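TT1696 protein (Thermus thermophilus, PDB 1UFB) is of unknown function but folds as a HEPN domain, a family that is only tentatively linked to DNA binding. Local coordinates at residues 8-12 with 120-124; 18-22 with 109-113; 31-36 with 85-90; 56-62 with 79-83. All blocks are in the same frame, centred on the assembly; numbering follows the deposited sequence.

Contact 1: residues 8-12 with 120-124; sequences LEQAR and LAFVE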
loop_
_atom_site.group_PDB
_atom_site.type_symbol
_atom_site.label_atom_id
_atom_site.label_comp_id
_atom_site.label_asym_id
_atom_site.label_seq_id
_atom_site.Cartn_x
_atom_site.Cartn_y
_atom_site.Cartn_z
ATOM N N LEU A 8 7.869 7.400 13.194
ATOM C CA LEU A 8 8.206 6.155 13.874
ATOM C C LEU A 8 6.944 5.470 14.294
ATOM O O LEU A 8 6.853 4.240 14.279
ATOM C CB LEU A 8 9.067 6.429 15.128
ATOM C CG LEU A 8 10.497 6.024 14.884
ATOM C CD1 LEU A 8 10.583 4.467 14.735
ATOM C CD2 LEU A 8 11.003 6.757 13.630
ATOM N N GLU A 9 5.993 6.288 14.745
ATOM C CA GLU A 9 4.692 5.803 15.188
ATOM C C GLU A 9 4.026 5.088 13.986
ATOM O O GLU A 9 3.484 4.007 14.125
ATOM C CB GLU A 9 3.841 7.008 15.614
ATOM C CG GLU A 9 3.177 6.976 16.975
ATOM C CD GLU A 9 2.648 8.393 17.410
ATOM O OE1 GLU A 9 3.470 9.346 17.575
ATOM O OE2 GLU A 9 1.398 8.547 17.573
ATOM N N GLN A 10 4.072 5.720 12.813
ATOM C CA GLN A 10 3.500 5.120 11.587
ATOM C C GLN A 10 4.212 3.817 11.253
ATOM O O GLN A 10 3.577 2.842 10.850
ATOM C CB GLN A 10 3.687 6.078 10.416
ATOM C CG GLN A 10 2.964 5.602 9.125
ATOM C CD GLN A 10 1.455 5.433 9.327
ATOM O OE1 GLN A 10 0.792 6.293 9.935
ATOM N NE2 GLN A 10 0.888 4.331 8.783
ATOM N N ALA A 11 5.551 3.816 11.381
ATOM C CA ALA A 11 6.335 2.606 11.053
ATOM C C ALA A 11 5.899 1.457 11.949
ATOM O O ALA A 11 5.684 0.322 11.469
ATOM C CB ALA A 11 7.864 2.906 11.279
ATOM N N ARG A 12 5.779 1.742 13.264
ATOM C CA ARG A 12 5.336 0.692 14.225
ATOM C C ARG A 12 3.913 0.259 13.850
ATOM O O ARG A 12 3.582 -0.932 13.871
ATOM C CB ARG A 12 5.402 1.191 15.700
ATOM C CG ARG A 12 6.864 1.266 16.291
ATOM C CD ARG A 12 6.885 1.640 17.778
ATOM N NE ARG A 12 6.314 2.986 17.989
ATOM C CZ ARG A 12 7.068 4.093 18.115
ATOM N NH1 ARG A 12 8.400 3.966 18.054
ATOM N NH2 ARG A 12 6.519 5.317 18.299
ATOM N N LEU A 120 13.607 -1.142 11.936
ATOM C CA LEU A 120 12.964 -0.358 12.988
ATOM C C LEU A 120 13.864 -0.252 14.217
ATOM O O LEU A 120 13.995 0.845 14.819
ATOM C CB LEU A 120 11.672 -1.049 13.452
ATOM C CG LEU A 120 10.451 -0.255 13.018
ATOM C CD1 LEU A 120 10.484 1.129 13.755
ATOM C CD2 LEU A 120 10.530 -0.122 11.448
ATOM N N ALA A 121 14.485 -1.368 14.563
ATOM C CA ALA A 121 15.329 -1.394 15.817
ATOM C C ALA A 121 16.570 -0.528 15.628
ATOM O O ALA A 121 16.975 0.185 16.531
ATOM C CB ALA A 121 15.707 -2.852 16.172
ATOM N N PHE A 122 17.154 -0.590 14.444
ATOM C CA PHE A 122 18.331 0.230 14.082
ATOM C C PHE A 122 17.878 1.701 14.188
ATOM O O PHE A 122 18.523 2.542 14.837
ATOM C CB PHE A 122 18.767 -0.153 12.649
ATOM C CG PHE A 122 19.651 0.859 11.951
ATOM C CD1 PHE A 122 21.025 0.898 12.179
ATOM C CD2 PHE A 122 19.089 1.776 11.042
ATOM C CE1 PHE A 122 21.825 1.841 11.523
ATOM C CE2 PHE A 122 19.888 2.726 10.380
ATOM C CZ PHE A 122 21.252 2.758 10.622
ATOM N N VAL A 123 16.742 2.031 13.582
ATOM C CA VAL A 123 16.271 3.401 13.670
ATOM C C VAL A 123 16.002 3.840 15.136
ATOM O O VAL A 123 16.349 4.967 15.548
ATOM C CB VAL A 123 14.971 3.582 12.821
ATOM C CG1 VAL A 123 14.293 4.900 13.210
ATOM C CG2 VAL A 123 15.339 3.596 11.304
ATOM N N GLU A 124 15.363 2.980 15.916
ATOM C CA GLU A 124 15.034 3.375 17.295
ATOM C C GLU A 124 16.313 3.649 18.096
ATOM O O GLU A 124 16.365 4.575 18.907
ATOM C CB GLU A 124 14.165 2.309 17.990
ATOM C CG GLU A 124 12.674 2.412 17.580
ATOM C CD GLU A 124 11.881 1.083 17.722
ATOM O OE1 GLU A 124 12.493 0.038 18.091
ATOM O OE2 GLU A 124 10.652 1.099 17.437
#
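Arg12 and Glu124 reach toward each other along the outer side of the crossing between residues 8-12 and 120-124. The Arg12 chain leaves CB with CG anti to the carbonyl carbon (chi1 -75°). Arg12 CG and CD both pass Glu124 OE2, at 4.0 and 3.8 Å. The chain bends at chi3, and this turns the guanidinium back over its own helix, where Leu8 O lies over the centre of one face. At the tip, Arg12 NH1 and Glu124 OE2 are 3.7 Å apart, a long salt bridge. The carboxylate oxygen is at the edge of the guanidinium, near its plane, and the two flat groups are turned 25° apart.

Both segments are helical and run antiparallel, with axes 11.5 Å apart and an angle of 158°. They join the first and last long helices of the HEPN fold, 4-24 and 106-126. Below the charged pair the contact is apolar. The Leu8 and Leu120 side chains lie alongside each other, pointing opposite ways. Their CD1 methyls meet at 3.5 Å, a tight fit. Leu8 CD2 lies 3.8 Å from Val123 CG1. On the inner side, Ala11 CB touches Leu120 CD1 at 4.0 Å, and helix 27-48 closes the layer with Ala41 against both residues.

Contact 2: residues 18-22 with 109-113; sequences AQGSL and AEEAL
Leu113 N donates to Ala109 O at 2.9 Å, a helical bond between two residues that both touch Leu22 on the facing helix. No hydrogen bond crosses between residues 18-22 and 109-113, so the contact is made by carbon groups, mostly methyls. Leu22 has CG anti to the backbone N (chi1 -176°), which sends both branches across. Its CD2 meets Leu113 CD1 at 3.3 Å, tighter than usual for carbons. Its CD1 rests 3.6 Å from Glu110 CG and 4.0 Å from Ala109 CB. The Glu110 chain passes Leu22 at about a right angle and carries its carboxylate to a salt bridge with Arg106. With an alanine in place of Leu22 both methyls are gone, and a gap would probably open beside Leu113 CD1 and Glu110 CG. The other branch of Leu113, CD2, is pressed to 3.4 Å from Ala18 CB, while Gln19 CG lies beside it at 3.8 Å. The segments run antiparallel at 162°, axes 10.3 Å apart, and pair the first and last long helices, 4-24 and 106-126, of the helical HEPN domain. Helix 27-48 lies along their inner side, where small residues meet: Ala33 on Ala18, Ala30 on Ala109 and Ala34 on Ala112.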
loop_
_atom_site.group_PDB
_atom_site.type_symbol
_atom_site.label_atom_id
_atom_site.label_comp_id
_atom_site.label_asym_id
_atom_site.label_seq_id
_atom_site.Cartn_x
_atom_site.Cartn_y
_atom_site.Cartn_z
ATOM N N ALA A 18 1.309 -5.394 9.383
ATOM C CA ALA A 18 1.890 -6.567 8.685
ATOM C C ALA A 18 1.723 -7.831 9.566
ATOM O O ALA A 18 1.479 -8.917 9.058
ATOM C CB ALA A 18 3.452 -6.330 8.301
ATOM N N GLN A 19 1.886 -7.682 10.884
ATOM C CA GLN A 19 1.729 -8.823 11.790
ATOM C C GLN A 19 0.294 -9.340 11.769
ATOM O O GLN A 19 0.031 -10.575 11.773
ATOM C CB GLN A 19 2.072 -8.395 13.211
ATOM C CG GLN A 19 3.524 -8.385 13.454
ATOM C CD GLN A 19 3.795 -8.457 14.912
ATOM O OE1 GLN A 19 3.653 -7.441 15.638
ATOM N NE2 GLN A 19 4.148 -9.673 15.393
ATOM N N GLY A 20 -0.661 -8.407 11.744
ATOM C CA GLY A 20 -2.049 -8.801 11.692
ATOM C C GLY A 20 -2.379 -9.378 10.327
ATOM O O GLY A 20 -3.249 -10.249 10.215
ATOM N N SER A 21 -1.675 -8.927 9.285
ATOM C CA SER A 21 -1.967 -9.412 7.920
ATOM C C SER A 21 -1.533 -10.877 7.819
ATOM O O SER A 21 -2.111 -11.667 7.106
ATOM C CB SER A 21 -1.207 -8.552 6.929
ATOM O OG SER A 21 -1.743 -7.223 6.947
ATOM N N LEU A 22 -0.500 -11.196 8.579
ATOM C CA LEU A 22 0.047 -12.535 8.629
ATOM C C LEU A 22 -1.085 -13.401 9.208
ATOM O O LEU A 22 -1.383 -14.448 8.661
ATOM C CB LEU A 22 1.311 -12.491 9.512
ATOM C CG LEU A 22 2.228 -13.702 9.747
ATOM C CD1 LEU A 22 2.840 -14.190 8.393
ATOM C CD2 LEU A 22 3.385 -13.252 10.717
ATOM N N ALA A 109 6.687 -13.755 4.245
ATOM C CA ALA A 109 6.149 -12.635 5.008
ATOM C C ALA A 109 6.715 -12.643 6.407
ATOM O O ALA A 109 6.965 -11.572 6.978
ATOM C CB ALA A 109 4.553 -12.727 5.048
ATOM N N GLU A 110 6.917 -13.831 7.048
ATOM C CA GLU A 110 7.543 -13.731 8.410
ATOM C C GLU A 110 8.962 -13.210 8.308
ATOM O O GLU A 110 9.432 -12.400 9.132
ATOM C CB GLU A 110 7.490 -15.098 9.212
ATOM C CG GLU A 110 6.035 -15.529 9.420
ATOM C CD GLU A 110 5.852 -16.742 10.346
ATOM O OE1 GLU A 110 6.875 -17.254 10.813
ATOM O OE2 GLU A 110 4.683 -17.134 10.569
ATOM N N GLU A 111 9.667 -13.648 7.272
ATOM C CA GLU A 111 11.014 -13.140 7.063
ATOM C C GLU A 111 10.927 -11.607 6.804
ATOM O O GLU A 111 11.720 -10.808 7.346
ATOM C CB GLU A 111 11.666 -13.817 5.857
ATOM C CG GLU A 111 12.987 -13.129 5.519
ATOM C CD GLU A 111 13.564 -13.734 4.274
ATOM O OE1 GLU A 111 13.059 -13.450 3.129
ATOM O OE2 GLU A 111 14.520 -14.528 4.487
ATOM N N ALA A 112 9.913 -11.189 6.033
ATOM C CA ALA A 112 9.757 -9.748 5.752
ATOM C C ALA A 112 9.562 -8.975 7.061
ATOM O O ALA A 112 10.173 -7.902 7.255
ATOM C CB ALA A 112 8.595 -9.544 4.763
ATOM N N LEU A 113 8.728 -9.505 7.969
ATOM C CA LEU A 113 8.559 -8.854 9.285
ATOM C C LEU A 113 9.886 -8.824 10.027
ATOM O O LEU A 113 10.224 -7.830 10.640
ATOM C CB LEU A 113 7.529 -9.583 10.172
ATOM C CG LEU A 113 6.052 -9.451 9.791
ATOM C CD1 LEU A 113 5.246 -10.553 10.457
ATOM C CD2 LEU A 113 5.525 -8.148 10.265
#

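Contact 3: residues 31-36 with 85-90; sequences CFAAQQ and YYIPTR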
loop_
_atom_site.group_PDB
_atom_site.type_symbol
_atom_site.label_atom_id
_atom_site.label_comp_id
_atom_site.label_asym_id
_atom_site.label_seq_id
_atom_site.Cartn_x
_atom_site.Cartn_y
_atom_site.Cartn_z
ATOM N N CYS A 31 3.913 -8.465 3.318
ATOM C CA CYS A 31 5.213 -8.102 2.814
ATOM C C CYS A 31 5.246 -6.607 2.438
ATOM O O CYS A 31 6.248 -5.916 2.657
ATOM C CB CYS A 31 5.556 -8.871 1.534
ATOM S SG CYS A 31 5.979 -10.661 1.942
ATOM N N PHE A 32 4.164 -6.158 1.811
ATOM C CA PHE A 32 4.098 -4.738 1.449
ATOM C C PHE A 32 4.125 -3.871 2.732
ATOM O O PHE A 32 4.898 -2.908 2.850
ATOM C CB PHE A 32 2.806 -4.496 0.652
ATOM C CG PHE A 32 2.558 -3.033 0.357
ATOM C CD1 PHE A 32 3.341 -2.401 -0.604
ATOM C CD2 PHE A 32 1.580 -2.306 1.056
ATOM C CE1 PHE A 32 3.160 -1.051 -0.896
ATOM C CE2 PHE A 32 1.368 -0.910 0.778
ATOM C CZ PHE A 32 2.169 -0.305 -0.200
ATOM N N ALA A 33 3.328 -4.258 3.722
ATOM C CA ALA A 33 3.270 -3.513 4.962
ATOM C C ALA A 33 4.632 -3.540 5.645
ATOM O O ALA A 33 5.002 -2.574 6.238
ATOM C CB ALA A 33 2.101 -4.051 5.901
ATOM N N ALA A 34 5.402 -4.624 5.532
ATOM C CA ALA A 34 6.727 -4.655 6.137
ATOM C C ALA A 34 7.651 -3.669 5.407
ATOM O O ALA A 34 8.457 -2.935 6.019
ATOM C CB ALA A 34 7.319 -6.097 6.061
ATOM N N GLN A 35 7.609 -3.675 4.078
ATOM C CA GLN A 35 8.457 -2.675 3.372
ATOM C C GLN A 35 8.009 -1.232 3.827
ATOM O O GLN A 35 8.862 -0.337 3.996
ATOM C CB GLN A 35 8.271 -2.803 1.828
ATOM C CG GLN A 35 9.041 -1.752 0.965
ATOM C CD GLN A 35 8.346 -0.353 0.928
ATOM O OE1 GLN A 35 7.142 -0.249 1.132
ATOM N NE2 GLN A 35 9.137 0.733 0.603
ATOM N N GLN A 36 6.700 -1.030 4.014
ATOM C CA GLN A 36 6.201 0.287 4.401
ATOM C C GLN A 36 6.670 0.664 5.809
ATOM O O GLN A 36 6.924 1.857 6.100
ATOM C CB GLN A 36 4.661 0.321 4.321
ATOM C CG GLN A 36 4.110 0.406 2.894
ATOM C CD GLN A 36 4.391 1.788 2.283
ATOM O OE1 GLN A 36 5.381 2.023 1.483
ATOM N NE2 GLN A 36 3.535 2.724 2.646
ATOM N N TYR A 85 9.309 -5.635 -2.418
ATOM C CA TYR A 85 7.914 -5.788 -1.937
ATOM C C TYR A 85 7.049 -4.534 -2.101
ATOM O O TYR A 85 5.876 -4.567 -1.707
ATOM C CB TYR A 85 7.887 -6.224 -0.462
ATOM C CG TYR A 85 8.571 -7.587 -0.230
ATOM C CD1 TYR A 85 9.208 -7.883 0.989
ATOM C CD2 TYR A 85 8.537 -8.569 -1.214
ATOM C CE1 TYR A 85 9.811 -9.153 1.234
ATOM C CE2 TYR A 85 9.126 -9.857 -0.977
ATOM C CZ TYR A 85 9.754 -10.122 0.255
ATOM O OH TYR A 85 10.294 -11.363 0.567
ATOM N N TYR A 86 7.622 -3.429 -2.603
ATOM C CA TYR A 86 6.812 -2.235 -2.752
ATOM C C TYR A 86 5.772 -2.380 -3.904
ATOM O O TYR A 86 4.574 -2.172 -3.721
ATOM C CB TYR A 86 7.715 -0.997 -2.937
ATOM C CG TYR A 86 6.917 0.250 -3.214
ATOM C CD1 TYR A 86 6.069 0.810 -2.232
ATOM C CD2 TYR A 86 6.893 0.790 -4.532
ATOM C CE1 TYR A 86 5.178 1.919 -2.585
ATOM C CE2 TYR A 86 6.049 1.817 -4.877
ATOM C CZ TYR A 86 5.205 2.382 -3.920
ATOM O OH TYR A 86 4.468 3.441 -4.354
ATOM N N ILE A 87 6.224 -2.788 -5.077
ATOM C CA ILE A 87 5.317 -2.932 -6.192
ATOM C C ILE A 87 4.802 -4.374 -6.507
ATOM O O ILE A 87 3.593 -4.574 -6.630
ATOM C CB ILE A 87 5.938 -2.238 -7.514
ATOM C CG1 ILE A 87 5.530 -0.733 -7.513
ATOM C CG2 ILE A 87 5.338 -2.885 -8.836
ATOM C CD1 ILE A 87 6.372 0.252 -8.458
ATOM N N PRO A 88 5.700 -5.387 -6.582
ATOM C CA PRO A 88 5.300 -6.776 -6.900
ATOM C C PRO A 88 4.279 -7.437 -6.015
ATOM O O PRO A 88 3.571 -8.337 -6.437
ATOM C CB PRO A 88 6.657 -7.545 -6.953
ATOM C CG PRO A 88 7.645 -6.407 -7.478
ATOM C CD PRO A 88 7.172 -5.260 -6.519
ATOM N N THR A 89 4.164 -6.987 -4.785
ATOM C CA THR A 89 3.171 -7.562 -3.895
ATOM C C THR A 89 1.743 -7.167 -4.245
ATOM O O THR A 89 0.808 -7.765 -3.771
ATOM C CB THR A 89 3.440 -7.100 -2.471
ATOM O OG1 THR A 89 3.676 -5.659 -2.469
ATOM C CG2 THR A 89 4.703 -7.794 -1.938
ATOM N N ARG A 90 1.557 -6.166 -5.098
ATOM C CA ARG A 90 0.206 -5.633 -5.382
ATOM C C ARG A 90 -0.162 -5.589 -6.871
ATOM O O ARG A 90 -1.328 -5.437 -7.203
ATOM C CB ARG A 90 0.115 -4.168 -4.907
ATOM C CG ARG A 90 0.358 -3.976 -3.400
ATOM C CD ARG A 90 0.330 -2.489 -3.053
ATOM N NE ARG A 90 1.538 -1.807 -3.513
ATOM C CZ ARG A 90 1.556 -0.627 -4.177
ATOM N NH1 ARG A 90 0.411 0.039 -4.506
ATOM N NH2 ARG A 90 2.726 -0.037 -4.398
#
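Phe32 of helix 27-48 and Tyr85 of the loop 85-90 have CA atoms 5.2 Å apart; 86-89 take helical angles without the regular bonds. The Phe32 ring is the centre of the contact, with CG anti to the backbone N (chi1 174°), which lays the ring against Arg90. Arg90 CD stands over the ring centre, 3.8 Å from the centroid, in a CH-pi contact. Gln36 CG lies over the opposite face, toward its rim, and Tyr85 O lies at the edge. Arg90 NE and NH2 both donate to Tyr86 O, at 3.1 and 2.9 Å, side-on and close to the guanidinium plane. An alanine in place of Arg90 takes away both donors to Tyr86 O, and the turn would probably be held less firmly and the Phe32 face less well covered. Thr89 OG1 donates to Tyr85 O at 2.6 Å from above the carbonyl plane, a second brace within the turn. Cys31 lies over one face of the Tyr85 ring, with SG 4.1 Å from the centroid in a sulfur-aromatic contact. Ala112 of helix 106-126 packs on Cys31 and Tyr85. Helix 4-24 puts Asn14 on Gln36, and Arg90 of the second subunit also packs on Phe32.

Contact 4: residues 56-62 with 79-83; sequences HSILDLL and AKVLD
Asp83 grips the start of helix 58-63 with both carboxylate oxygens. OD1 accepts from Ile58 N at 2.7 Å through its syn lone pair, with an N-H...O angle of 155°. OD2 accepts from Leu59 N at 3.1 Å, also on the syn side but tilted from the carboxylate plane. The backbone N-H groups at this helix end would be expected to stabilise the negative charge of Asp83. Ser57 is the N-cap: its OG, anti to the backbone N (chi1 167°), accepts from Asp60 N at 2.8 Å. Next to this, a water donates to Asp83 O at 3.0 Å and, weakly, to His56 O. Farther along, the contact is apolar and centres on Ala79. Leu59 CD2 and Leu62 CD1 each come to 3.8 Å from Ala79 CB. Leu59 CD2 lies near the Lys80 tip as well, whose NZ forms a salt bridge with Glu77. The helix segments run roughly antiparallel, at 143°, with axes 9.0 Å apart. Both rest on the long helices: Ile58 packs on Leu42 of helix 27-48 and Ile119 of helix 106-126, while Leu82 meets Ala38 and Leu115.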
loop_
_atom_site.group_PDB
_atom_site.type_symbol
_atom_site.label_atom_id
_atom_site.label_comp_id
_atom_site.label_asym_id
_atom_site.label_seq_id
_atom_site.Cartn_x
_atom_site.Cartn_y
_atom_site.Cartn_z
ATOM N N HIS A 56 10.732 4.955 -2.353
ATOM C CA HIS A 56 10.392 3.668 -1.746
ATOM C C HIS A 56 11.532 2.693 -1.632
ATOM O O HIS A 56 11.331 1.600 -1.165
ATOM C CB HIS A 56 9.215 3.071 -2.564
ATOM C CG HIS A 56 8.087 4.037 -2.682
ATOM N ND1 HIS A 56 7.358 4.434 -1.573
ATOM C CD2 HIS A 56 7.647 4.794 -3.730
ATOM C CE1 HIS A 56 6.518 5.390 -1.924
ATOM N NE2 HIS A 56 6.674 5.632 -3.223
ATOM N N SER A 57 12.747 3.148 -1.946
ATOM C CA SER A 57 13.923 2.285 -1.876
ATOM C C SER A 57 14.568 2.327 -0.494
ATOM O O SER A 57 15.203 3.335 -0.145
ATOM C CB SER A 57 14.978 2.752 -2.888
ATOM O OG SER A 57 16.230 2.092 -2.589
ATOM N N ILE A 58 14.430 1.270 0.297
ATOM C CA ILE A 58 15.095 1.381 1.553
ATOM C C ILE A 58 16.666 1.339 1.363
ATOM O O ILE A 58 17.456 1.851 2.198
ATOM C CB ILE A 58 14.488 0.394 2.615
ATOM C CG1 ILE A 58 15.328 -0.753 2.757
ATOM C CG2 ILE A 58 12.911 0.093 2.421
ATOM C CD1 ILE A 58 15.501 -0.821 4.137
ATOM N N LEU A 59 17.112 0.828 0.219
ATOM C CA LEU A 59 18.562 0.903 -0.114
ATOM C C LEU A 59 18.980 2.379 -0.206
ATOM O O LEU A 59 20.035 2.772 0.339
ATOM C CB LEU A 59 18.869 0.252 -1.469
ATOM C CG LEU A 59 19.257 -1.227 -1.522
ATOM C CD1 LEU A 59 19.715 -1.588 -2.970
ATOM C CD2 LEU A 59 20.488 -1.455 -0.536
ATOM N N ASP A 60 18.231 3.201 -0.938
ATOM C CA ASP A 60 18.623 4.630 -1.003
ATOM C C ASP A 60 18.469 5.291 0.396
ATOM O O ASP A 60 19.246 6.167 0.764
ATOM C CB ASP A 60 17.731 5.453 -1.931
ATOM C CG ASP A 60 18.020 5.224 -3.420
ATOM O OD1 ASP A 60 19.117 5.512 -3.875
ATOM O OD2 ASP A 60 17.128 4.783 -4.148
ATOM N N LEU A 61 17.402 4.914 1.117
ATOM C CA LEU A 61 17.123 5.478 2.430
ATOM C C LEU A 61 18.283 5.262 3.411
ATOM O O LEU A 61 18.595 6.161 4.228
ATOM C CB LEU A 61 15.795 4.898 2.995
ATOM C CG LEU A 61 14.609 5.524 2.204
ATOM C CD1 LEU A 61 13.260 4.879 2.648
ATOM C CD2 LEU A 61 14.547 7.019 2.429
ATOM N N LEU A 62 18.904 4.090 3.308
ATOM C CA LEU A 62 20.041 3.746 4.136
ATOM C C LEU A 62 21.313 4.424 3.636
ATOM O O LEU A 62 22.154 4.781 4.420
ATOM C CB LEU A 62 20.299 2.252 4.092
ATOM C CG LEU A 62 19.348 1.370 4.926
ATOM C CD1 LEU A 62 19.604 -0.120 4.609
ATOM C CD2 LEU A 62 19.563 1.635 6.390
ATOM N N ALA A 79 17.449 -4.517 3.094
ATOM C CA ALA A 79 16.901 -3.490 2.204
ATOM C C ALA A 79 16.650 -4.089 0.815
ATOM O O ALA A 79 15.611 -3.907 0.247
ATOM C CB ALA A 79 17.884 -2.305 2.065
ATOM N N LYS A 80 17.603 -4.832 0.269
ATOM C CA LYS A 80 17.412 -5.385 -1.055
ATOM C C LYS A 80 16.231 -6.319 -1.119
ATOM O O LYS A 80 15.560 -6.385 -2.123
ATOM C CB LYS A 80 18.647 -6.196 -1.514
ATOM C CG LYS A 80 19.945 -5.442 -1.582
ATOM C CD LYS A 80 21.093 -6.381 -2.089
ATOM C CE LYS A 80 22.421 -5.615 -2.108
ATOM N NZ LYS A 80 22.413 -4.665 -0.943
ATOM N N VAL A 81 16.019 -7.083 -0.060
ATOM C CA VAL A 81 14.875 -7.995 -0.040
ATOM C C VAL A 81 13.550 -7.166 0.062
ATOM O O VAL A 81 12.622 -7.334 -0.713
ATOM C CB VAL A 81 14.991 -8.904 1.137
ATOM C CG1 VAL A 81 13.711 -9.833 1.269
ATOM C CG2 VAL A 81 16.327 -9.758 0.969
ATOM N N LEU A 82 13.491 -6.255 1.008
ATOM C CA LEU A 82 12.250 -5.483 1.186
ATOM C C LEU A 82 11.895 -4.648 -0.021
ATOM O O LEU A 82 10.717 -4.406 -0.305
ATOM C CB LEU A 82 12.408 -4.607 2.434
ATOM C CG LEU A 82 12.435 -5.380 3.774
ATOM C CD1 LEU A 82 12.848 -4.416 4.911
ATOM C CD2 LEU A 82 11.013 -5.961 4.077
ATOM N N ASP A 83 12.901 -4.255 -0.789
ATOM C CA ASP A 83 12.670 -3.357 -1.915
ATOM C C ASP A 83 11.858 -3.981 -3.006
ATOM O O ASP A 83 11.145 -3.306 -3.728
ATOM C CB ASP A 83 14.010 -2.782 -2.443
ATOM C CG ASP A 83 14.463 -1.555 -1.626
ATOM O OD1 ASP A 83 13.645 -1.132 -0.766
ATOM O OD2 ASP A 83 15.594 -1.007 -1.823
HETATM O O HOH W 1 11.354 -0.294 -3.730
#

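How the contacts relate
Contacts 1 and 2 lie on the same helix pair, 4-24 with 106-126, with centres 15 Å apart. Contacts 3 and 4 bring in helix 27-48 and the chain that links it to helix 106-126. Their centres are 11 Å apart, and they meet directly where the Tyr86 and His56 rings stack. Contact 2 touches contact 3 through Ala18 CB and Ala33 CB, 3.6 Å apart. Contact 1 reaches contact 4 where Phe122 CE2 lies 4.1 Å from Leu62 CD2. Contacts 1 and 3 are on opposite sides of the chain's centre, about 17 Å apart between centres. Contacts 1, 2 and 3 also touch the second subunit, and His56 of contact 4 packs on Tyr91 of that subunit.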